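Local coordinates for putative branched-chain amino acid ABC transporter, periplasmic branched-chain amino acid-binding protein (Pseudomonas protegens Pf-5, PDB 4RU0), which probably serves as the periplasmic solute-binding component of an ABC transporter, capturing a small molecule such as a branched-chain amino acid for uptake, at residues A[35-40]-A[104-109]; A[59-64]-A[76-81]; A[72-77]-A[350-355]; A[55-60]-A[332-337]. One frame throughout, in Å; residues are numbered along the deposited sequence.

Contact 1. Residues A[35-40]-A[104-109]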
# COMPACT_ATOMS: atom_id res chain seq x y z
N PHE A 35 4.52 21.69 6.45
CA PHE A 35 3.37 21.49 5.57
C PHE A 35 3.19 20.03 5.17
O PHE A 35 4.14 19.34 4.80
CB PHE A 35 3.51 22.35 4.31
CG PHE A 35 2.33 22.24 3.38
CD1 PHE A 35 1.04 22.26 3.88
CD2 PHE A 35 2.52 22.13 2.02
CE1 PHE A 35 -0.05 22.16 3.03
CE2 PHE A 35 1.44 22.03 1.16
CZ PHE A 35 0.15 22.05 1.67
N PHE A 36 1.94 19.58 5.26
CA PHE A 36 1.59 18.21 4.91
C PHE A 36 0.52 18.23 3.82
O PHE A 36 -0.67 18.29 4.13
CB PHE A 36 1.08 17.46 6.14
CG PHE A 36 1.28 15.98 6.07
CD1 PHE A 36 2.29 15.37 6.79
CD2 PHE A 36 0.45 15.19 5.29
CE1 PHE A 36 2.48 14.00 6.74
CE2 PHE A 36 0.62 13.81 5.23
CZ PHE A 36 1.64 13.22 5.96
N PRO A 37 0.95 18.21 2.55
CA PRO A 37 -0.00 18.28 1.44
C PRO A 37 -0.92 17.06 1.40
O PRO A 37 -0.47 15.94 1.62
CB PRO A 37 0.91 18.33 0.20
CG PRO A 37 2.18 17.70 0.65
CD PRO A 37 2.34 18.06 2.09
N LEU A 38 -2.21 17.29 1.16
CA LEU A 38 -3.18 16.21 1.09
C LEU A 38 -3.91 16.20 -0.25
O LEU A 38 -4.77 17.04 -0.51
CB LEU A 38 -4.18 16.31 2.24
CG LEU A 38 -3.59 16.09 3.63
CD1 LEU A 38 -4.68 16.15 4.69
CD2 LEU A 38 -2.85 14.76 3.70
N ALA A 39 -3.54 15.25 -1.11
CA ALA A 39 -4.19 15.08 -2.40
C ALA A 39 -5.34 14.09 -2.27
O ALA A 39 -5.12 12.88 -2.16
CB ALA A 39 -3.18 14.61 -3.45
N THR A 40 -6.56 14.61 -2.26
CA THR A 40 -7.72 13.79 -1.92
C THR A 40 -8.83 13.88 -2.96
O THR A 40 -8.90 14.85 -3.72
CB THR A 40 -8.31 14.21 -0.55
OG1 THR A 40 -8.80 15.55 -0.63
CG2 THR A 40 -7.26 14.12 0.55
N ALA A 104 5.09 27.47 4.76
CA ALA A 104 5.44 26.13 5.23
C ALA A 104 5.81 25.20 4.08
O ALA A 104 5.02 25.00 3.16
CB ALA A 104 4.29 25.54 6.03
N PRO A 105 7.02 24.61 4.13
CA PRO A 105 7.58 23.78 3.06
C PRO A 105 7.10 22.32 3.05
O PRO A 105 6.58 21.83 4.05
CB PRO A 105 9.08 23.83 3.34
CG PRO A 105 9.17 23.96 4.83
CD PRO A 105 7.97 24.77 5.25
N VAL A 106 7.29 21.65 1.92
CA VAL A 106 6.92 20.25 1.76
C VAL A 106 8.11 19.35 2.05
O VAL A 106 9.21 19.60 1.56
CB VAL A 106 6.39 19.96 0.33
CG1 VAL A 106 6.20 18.45 0.10
CG2 VAL A 106 5.09 20.71 0.07
N ALA A 107 7.90 18.30 2.84
CA ALA A 107 8.96 17.33 3.10
C ALA A 107 8.77 16.08 2.24
O ALA A 107 9.71 15.58 1.64
CB ALA A 107 9.00 16.97 4.57
N VAL A 108 7.53 15.59 2.20
CA VAL A 108 7.18 14.40 1.44
C VAL A 108 5.83 14.61 0.78
O VAL A 108 5.00 15.39 1.26
CB VAL A 108 7.12 13.14 2.32
CG1 VAL A 108 8.52 12.72 2.77
CG2 VAL A 108 6.23 13.38 3.52
N TYR A 109 5.61 13.92 -0.34
CA TYR A 109 4.36 14.08 -1.07
C TYR A 109 3.70 12.73 -1.40
O TYR A 109 4.34 11.82 -1.93
CB TYR A 109 4.59 14.88 -2.35
CG TYR A 109 3.30 15.27 -3.03
CD1 TYR A 109 2.65 16.45 -2.68
CD2 TYR A 109 2.72 14.47 -4.00
CE1 TYR A 109 1.45 16.81 -3.28
CE2 TYR A 109 1.53 14.82 -4.61
CZ TYR A 109 0.90 16.00 -4.25
OH TYR A 109 -0.28 16.36 -4.85
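F35 N donates a hydrogen bond to P105 O where strand segment 35-40 and the irregular segment 104-109 run side by side, their end-to-end directions 39° apart. The bond is moderately bent: N to O is 3.2 Å, with 137° at the hydrogen. The same carbonyl also lies against the side chain of F35, with P105 O 3.1 Å from CB. A104 adds its methyl group, CB to F35 CB 3.7 Å. F35 holds CG anti to its own backbone N (chi1 -177°), and this swings the ring alongside V106, the two side chains pointing the same way. V106 CG2 meets the ring at its edge, near the ring plane, 3.5 Å from CD2. P37 N lies over the centre of one face of the F35 ring, 3.9 Å above its plane. Next along the strand, P37 lies against V106, V108 and Y109. Its CG is 3.6 Å from Y109 CD1, and it also touches the carbonyl oxygen of V108 and, more loosely, V106 CG1. Y109 then reaches along the strand, and its OH comes to 3.7 Å from A39 CB. F97 and Y94 of helix 87-97 make edge-to-face ring contacts with F35 and Y109 respectively. The opposite edge of strand 34-40 pairs with strand 76-82 through backbone bonds such as F36 with V77. Strand 34-40 thus lies between strand 76-82 and segment 104-109. That order is consistent with the alpha/beta core of a type I periplasmic binding protein lobe.

Contact 2. Residues A[59-64]-A[76-81]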
# COMPACT_ATOMS: atom_id res chain seq x y z
N ASP A 59 -6.93 12.57 11.14
CA ASP A 59 -7.04 12.36 12.57
C ASP A 59 -5.69 12.08 13.16
O ASP A 59 -5.37 12.57 14.24
CB ASP A 59 -8.05 11.27 12.92
CG ASP A 59 -9.46 11.68 12.59
OD1 ASP A 59 -10.35 10.81 12.53
OD2 ASP A 59 -9.69 12.87 12.39
N TYR A 60 -4.88 11.30 12.48
CA TYR A 60 -3.54 11.04 12.98
C TYR A 60 -2.68 12.31 13.02
O TYR A 60 -1.87 12.47 13.92
CB TYR A 60 -2.83 9.90 12.25
CG TYR A 60 -1.52 9.56 12.88
CD1 TYR A 60 -1.47 8.99 14.14
CD2 TYR A 60 -0.34 9.84 12.25
CE1 TYR A 60 -0.26 8.69 14.73
CE2 TYR A 60 0.87 9.55 12.84
CZ TYR A 60 0.90 8.97 14.08
OH TYR A 60 2.09 8.68 14.67
N LEU A 61 -2.85 13.17 12.03
CA LEU A 61 -2.12 14.44 12.00
C LEU A 61 -2.62 15.35 13.12
O LEU A 61 -1.83 16.04 13.78
CB LEU A 61 -2.27 15.14 10.64
CG LEU A 61 -1.61 14.50 9.42
CD1 LEU A 61 -1.93 15.29 8.16
CD2 LEU A 61 -0.11 14.38 9.61
N ASN A 62 -3.93 15.35 13.32
CA ASN A 62 -4.55 16.11 14.40
C ASN A 62 -4.00 15.66 15.75
O ASN A 62 -3.61 16.48 16.58
CB ASN A 62 -6.07 15.94 14.36
CG ASN A 62 -6.80 17.26 14.52
OD1 ASN A 62 -6.34 18.16 15.22
ND2 ASN A 62 -7.95 17.37 13.86
N TYR A 63 -3.97 14.34 15.94
CA TYR A 63 -3.45 13.72 17.15
C TYR A 63 -2.02 14.14 17.46
O TYR A 63 -1.71 14.52 18.58
CB TYR A 63 -3.54 12.19 17.02
CG TYR A 63 -2.77 11.44 18.09
CD1 TYR A 63 -3.34 11.17 19.33
CD2 TYR A 63 -1.47 10.99 17.85
CE1 TYR A 63 -2.63 10.49 20.30
CE2 TYR A 63 -0.77 10.30 18.82
CZ TYR A 63 -1.35 10.06 20.04
OH TYR A 63 -0.64 9.37 21.00
N ILE A 64 -1.15 14.09 16.45
CA ILE A 64 0.26 14.44 16.62
C ILE A 64 0.43 15.87 17.11
O ILE A 64 1.27 16.15 17.96
CB ILE A 64 1.04 14.24 15.30
CG1 ILE A 64 1.15 12.75 14.97
CG2 ILE A 64 2.43 14.86 15.39
CD1 ILE A 64 2.00 11.97 15.95
N LEU A 76 2.16 20.76 12.75
CA LEU A 76 1.84 20.30 11.41
C LEU A 76 0.66 21.07 10.83
O LEU A 76 -0.36 21.23 11.49
CB LEU A 76 1.53 18.80 11.41
CG LEU A 76 2.67 17.79 11.26
CD1 LEU A 76 3.87 18.16 12.10
CD2 LEU A 76 2.18 16.40 11.63
N VAL A 77 0.81 21.56 9.61
CA VAL A 77 -0.30 22.22 8.94
C VAL A 77 -0.60 21.48 7.64
O VAL A 77 0.32 21.06 6.93
CB VAL A 77 0.00 23.72 8.67
CG1 VAL A 77 1.29 23.88 7.88
CG2 VAL A 77 -1.16 24.39 7.95
N TRP A 78 -1.88 21.30 7.33
CA TRP A 78 -2.26 20.57 6.13
C TRP A 78 -3.40 21.25 5.39
O TRP A 78 -4.15 22.04 5.97
CB TRP A 78 -2.65 19.13 6.47
CG TRP A 78 -3.82 19.03 7.41
CD1 TRP A 78 -5.14 18.96 7.07
CD2 TRP A 78 -3.76 18.96 8.84
NE1 TRP A 78 -5.91 18.86 8.21
CE2 TRP A 78 -5.09 18.86 9.30
CE3 TRP A 78 -2.72 18.98 9.77
CZ2 TRP A 78 -5.41 18.78 10.66
CZ3 TRP A 78 -3.04 18.90 11.12
CH2 TRP A 78 -4.37 18.80 11.55
N GLN A 79 -3.51 20.94 4.10
CA GLN A 79 -4.59 21.45 3.27
C GLN A 79 -4.95 20.43 2.21
O GLN A 79 -4.09 19.70 1.72
CB GLN A 79 -4.21 22.79 2.62
CG GLN A 79 -5.38 23.51 1.97
CD GLN A 79 -4.99 24.86 1.39
OE1 GLN A 79 -3.88 25.05 0.90
NE2 GLN A 79 -5.92 25.81 1.44
N GLU A 80 -6.23 20.37 1.85
CA GLU A 80 -6.70 19.43 0.85
C GLU A 80 -6.84 20.06 -0.52
O GLU A 80 -7.26 21.21 -0.65
CB GLU A 80 -8.04 18.83 1.28
CG GLU A 80 -7.94 17.43 1.84
CD GLU A 80 -9.24 16.96 2.45
OE1 GLU A 80 -10.00 16.23 1.77
OE2 GLU A 80 -9.50 17.31 3.62
N CYS A 81 -6.48 19.30 -1.54
CA CYS A 81 -6.73 19.69 -2.92
C CYS A 81 -7.48 18.56 -3.61
O CYS A 81 -7.09 17.40 -3.51
CB CYS A 81 -5.41 20.00 -3.64
SG CYS A 81 -5.59 20.46 -5.39
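L61 and W78 form the main aromatic contact, a CH-pi interaction. L61 CB sits over one face of the indole, 4.2 Å from the centroid of the six-membered ring and 24° off its normal. It is offset toward the rim, and L61 CD1 also touches the ring, 4.1 Å from W78 CE3. The W78 torsion explains this: CG lies between the backbone N and the carbonyl carbon (chi1 61°), which turns the indole up against the helix. L61 and W78 run past one another head to tail. Purely aliphatic contacts come next. L76 CD2 is 3.7 Å from L61 CD2, and the leucines are roughly perpendicular. I64 CG2 reaches the same methyl, L76 CD2, at 4.1 Å. N62 makes a van der Waals contact, CG to W78 CH2 4.1 Å, its amide plane steeply inclined to the indole. No hydrogen bond links the two segments. Segment 59-64 runs nearly antiparallel to segment 76-81, 155° between their directions, the two short axes 8.9 Å apart at closest. This is helix against returning strand in the beta-alpha-beta unit 34-40, 47-67, 76-82. F36 and L38 of strand 34-40 also touch W78, while helix 325-348 packs on Y60.

Contact 3. Residues A[72-77]-A[350-355]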
# COMPACT_ATOMS: atom_id res chain seq x y z
N ASN A 72 8.31 16.66 17.53
CA ASN A 72 9.42 17.23 18.29
C ASN A 72 9.31 18.74 18.45
O ASN A 72 10.31 19.45 18.36
CB ASN A 72 10.76 16.88 17.64
CG ASN A 72 11.44 15.70 18.29
OD1 ASN A 72 10.85 15.01 19.13
ND2 ASN A 72 12.69 15.46 17.92
N GLY A 73 8.09 19.22 18.66
CA GLY A 73 7.86 20.64 18.85
C GLY A 73 7.35 21.35 17.61
O GLY A 73 6.73 22.41 17.71
N VAL A 74 7.60 20.77 16.44
CA VAL A 74 7.18 21.36 15.18
C VAL A 74 5.73 21.01 14.84
O VAL A 74 5.39 19.85 14.65
CB VAL A 74 8.08 20.91 14.02
CG1 VAL A 74 7.63 21.57 12.72
CG2 VAL A 74 9.52 21.23 14.32
N LYS A 75 4.89 22.03 14.77
CA LYS A 75 3.47 21.84 14.48
C LYS A 75 3.26 21.47 13.01
O LYS A 75 4.06 21.82 12.14
CB LYS A 75 2.68 23.09 14.83
CG LYS A 75 2.75 23.47 16.31
CD LYS A 75 2.06 24.81 16.58
CE LYS A 75 2.15 25.20 18.05
NZ LYS A 75 1.42 26.47 18.33
N LEU A 76 2.16 20.76 12.75
CA LEU A 76 1.84 20.30 11.41
C LEU A 76 0.66 21.07 10.83
O LEU A 76 -0.36 21.23 11.49
CB LEU A 76 1.53 18.80 11.41
CG LEU A 76 2.67 17.79 11.26
CD1 LEU A 76 3.87 18.16 12.10
CD2 LEU A 76 2.18 16.40 11.63
N VAL A 77 0.81 21.56 9.61
CA VAL A 77 -0.30 22.22 8.94
C VAL A 77 -0.60 21.48 7.64
O VAL A 77 0.32 21.06 6.93
CB VAL A 77 0.00 23.72 8.67
CG1 VAL A 77 1.29 23.88 7.88
CG2 VAL A 77 -1.16 24.39 7.95
N LYS A 350 14.79 20.51 15.18
CA LYS A 350 13.35 20.69 15.30
C LYS A 350 12.87 21.86 14.45
O LYS A 350 12.70 22.97 14.96
CB LYS A 350 12.95 20.91 16.76
CG LYS A 350 13.46 19.86 17.74
CD LYS A 350 13.30 20.34 19.18
CE LYS A 350 13.83 19.34 20.20
NZ LYS A 350 12.98 18.12 20.30
N ARG A 351 12.64 21.61 13.17
CA ARG A 351 12.22 22.65 12.24
C ARG A 351 11.60 22.05 10.98
O ARG A 351 11.84 20.88 10.67
CB ARG A 351 13.40 23.53 11.85
CG ARG A 351 14.45 22.81 11.04
CD ARG A 351 15.34 23.79 10.30
NE ARG A 351 15.95 23.17 9.12
CZ ARG A 351 17.19 22.70 9.08
NH1 ARG A 351 17.96 22.77 10.16
NH2 ARG A 351 17.66 22.15 7.97
N PRO A 352 10.78 22.84 10.27
CA PRO A 352 10.27 22.46 8.95
C PRO A 352 11.38 21.97 8.03
O PRO A 352 12.49 22.51 8.05
CB PRO A 352 9.66 23.76 8.44
CG PRO A 352 9.13 24.41 9.68
CD PRO A 352 10.14 24.08 10.76
N LEU A 353 11.08 20.94 7.24
CA LEU A 353 12.10 20.24 6.47
C LEU A 353 11.95 20.37 4.96
O LEU A 353 10.87 20.66 4.44
CB LEU A 353 12.11 18.76 6.84
CG LEU A 353 12.58 18.41 8.24
CD1 LEU A 353 12.36 16.93 8.52
CD2 LEU A 353 14.04 18.79 8.40
N ASN A 354 13.06 20.13 4.27
CA ASN A 354 13.13 20.11 2.82
C ASN A 354 12.71 18.77 2.24
O ASN A 354 12.76 17.75 2.93
CB ASN A 354 14.54 20.42 2.34
CG ASN A 354 14.66 21.79 1.75
OD1 ASN A 354 13.67 22.52 1.67
ND2 ASN A 354 15.86 22.16 1.34
N GLY A 355 12.32 18.76 0.97
CA GLY A 355 12.07 17.52 0.26
C GLY A 355 13.37 16.74 0.15
O GLY A 355 13.38 15.51 0.21
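N72 O lies against the aliphatic chain of K350, with K350 CG and CD each 3.2 Å away and CB slightly farther. These are packing contacts, and no hydrogen bond joins the two segments. The K350 chain runs extended and then bends at its last torsion (chi4 -71°), which brings the amino group beside the N72 amide, K350 NZ to N72 CG 3.5 Å. The N72 side chain lies across the K350 chain. V74 carries the apolar part. Its CG2 presses on the peptide link between K350 and R351, 3.3 Å from R351 N. Its CG1 leans on the ring of P352, 4.1 Å from CD. Replacing V74 with an alanine would probably leave a gap over the K350-R351 peptide and take the support from P352 CD. The contact lies at the surface. It joins the turn leading into strand 76-82 to the loop between helices 325-348 and 355-363. Q345 of helix 325-348 touches both N72 and V74, and P352 also packs on P105, next to strand 34-40.

Contact 4. Residues A[55-60]-A[332-337]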
# COMPACT_ATOMS: atom_id res chain seq x y z
N ALA A 55 -9.75 10.79 6.28
CA ALA A 55 -10.10 10.97 7.69
C ALA A 55 -9.07 10.30 8.59
O ALA A 55 -8.81 10.76 9.70
CB ALA A 55 -11.49 10.43 7.96
N GLY A 56 -8.50 9.20 8.11
CA GLY A 56 -7.44 8.51 8.84
C GLY A 56 -6.17 9.35 8.91
O GLY A 56 -5.55 9.46 9.97
N MSE A 57 -5.78 9.90 7.77
CA MSE A 57 -4.62 10.74 7.73
C MSE A 57 -4.83 11.98 8.55
O MSE A 57 -3.95 12.36 9.33
CB MSE A 57 -4.44 11.13 6.27
CG MSE A 57 -3.59 10.13 5.51
SE MSE A 57 -3.64 10.57 3.61
CE MSE A 57 -1.70 10.62 3.41
N ILE A 58 -5.99 12.61 8.42
CA ILE A 58 -6.22 13.82 9.16
C ILE A 58 -6.23 13.60 10.67
O ILE A 58 -5.56 14.32 11.40
CB ILE A 58 -7.53 14.50 8.71
CG1 ILE A 58 -7.40 15.00 7.27
CG2 ILE A 58 -7.87 15.67 9.61
CD1 ILE A 58 -8.72 15.19 6.56
N ASP A 59 -6.93 12.57 11.14
CA ASP A 59 -7.04 12.36 12.57
C ASP A 59 -5.69 12.08 13.16
O ASP A 59 -5.37 12.57 14.24
CB ASP A 59 -8.05 11.27 12.92
CG ASP A 59 -9.46 11.68 12.59
OD1 ASP A 59 -10.35 10.81 12.53
OD2 ASP A 59 -9.69 12.87 12.39
N TYR A 60 -4.88 11.30 12.48
CA TYR A 60 -3.54 11.04 12.98
C TYR A 60 -2.68 12.31 13.02
O TYR A 60 -1.87 12.47 13.92
CB TYR A 60 -2.83 9.90 12.25
CG TYR A 60 -1.52 9.56 12.88
CD1 TYR A 60 -1.47 8.99 14.14
CD2 TYR A 60 -0.34 9.84 12.25
CE1 TYR A 60 -0.26 8.69 14.73
CE2 TYR A 60 0.87 9.55 12.84
CZ TYR A 60 0.90 8.97 14.08
OH TYR A 60 2.09 8.68 14.67
N VAL A 332 -1.68 4.54 8.47
CA VAL A 332 -0.35 4.03 8.18
C VAL A 332 0.36 4.94 7.17
O VAL A 332 1.56 5.18 7.28
CB VAL A 332 -0.41 2.58 7.67
CG1 VAL A 332 0.90 2.16 7.01
CG2 VAL A 332 -0.75 1.64 8.82
N ASN A 333 -0.40 5.46 6.22
CA ASN A 333 0.11 6.41 5.24
C ASN A 333 0.67 7.66 5.93
O ASN A 333 1.75 8.14 5.58
CB ASN A 333 -0.98 6.81 4.25
CG ASN A 333 -0.44 7.17 2.88
OD1 ASN A 333 0.58 6.63 2.45
ND2 ASN A 333 -1.12 8.08 2.20
N ALA A 334 -0.07 8.17 6.91
CA ALA A 334 0.31 9.38 7.61
C ALA A 334 1.49 9.15 8.55
O ALA A 334 2.34 10.01 8.72
CB ALA A 334 -0.88 9.93 8.39
N ALA A 335 1.53 7.97 9.17
CA ALA A 335 2.56 7.66 10.15
C ALA A 335 3.94 7.54 9.50
O ALA A 335 4.95 7.94 10.08
CB ALA A 335 2.22 6.39 10.89
N VAL A 336 3.96 6.99 8.29
CA VAL A 336 5.20 6.79 7.55
C VAL A 336 5.88 8.13 7.29
O VAL A 336 7.08 8.30 7.52
CB VAL A 336 4.95 6.06 6.23
CG1 VAL A 336 6.17 6.14 5.32
CG2 VAL A 336 4.59 4.62 6.49
N ALA A 337 5.10 9.09 6.82
CA ALA A 337 5.60 10.43 6.56
C ALA A 337 6.07 11.09 7.85
O ALA A 337 7.14 11.68 7.90
CB ALA A 337 4.54 11.27 5.88
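A334 CB fits between M57 and Y60 of the facing helix. It is 3.9 Å from M57 CA and equally close to Y60 CD2. Farther along the ring, Y60 CE2 comes to 3.7 Å from A335 CA. Y60 CG is anti to the backbone N (chi1 -174°), which sends the ring out across the neighbouring helix. M57, a selenomethionine, adds its CG to the cover over A334 CB, at 4.0 Å. The approach of its tip to N333 is too close in the model and is doubtful. An alanine in place of Y60 is likely to open a gap between the helices and leave A334 and A335 without their aromatic neighbour. Farther out, I300 of helix 299-309 also touches Y60. D59 accepts a hydrogen bond from D315 N and is hydrogen-bonded to Y327 OH, a second link to helix 325-348. The small alanines allow a close approach, with the axes of the two short segments 8.3 Å apart at closest and inclined at 44°. The side chain of N333 is about 7 Å from the bound pentaoxaheptadecane. This is a buried helix-helix contact within one lobe, on the side near the ligand pocket, as in the two-lobed leucine-binding protein family.

In the fold
All four contacts lie in the same part of the chain's fold, with centres 8 to 16 Å apart. Contacts 1 and 2 meet at the two-stranded parallel sheet 34-40 and 76-82, and contact 2 is nested within the loop that contact 1 closes. Contacts 2 and 4 share helix 47-67 and are the nearest pair, about 8 Å between centres. Contact 3 sits at the turn leading into strand 76-82 and touches contact 1 through P105 and P352. Contacts 3 and 4 bring in segments some 270 residues later, around helix 325-348. The lobe is therefore built from distant parts of the sequence, consistent with a two-lobed binding protein whose chain crosses back between its lobes.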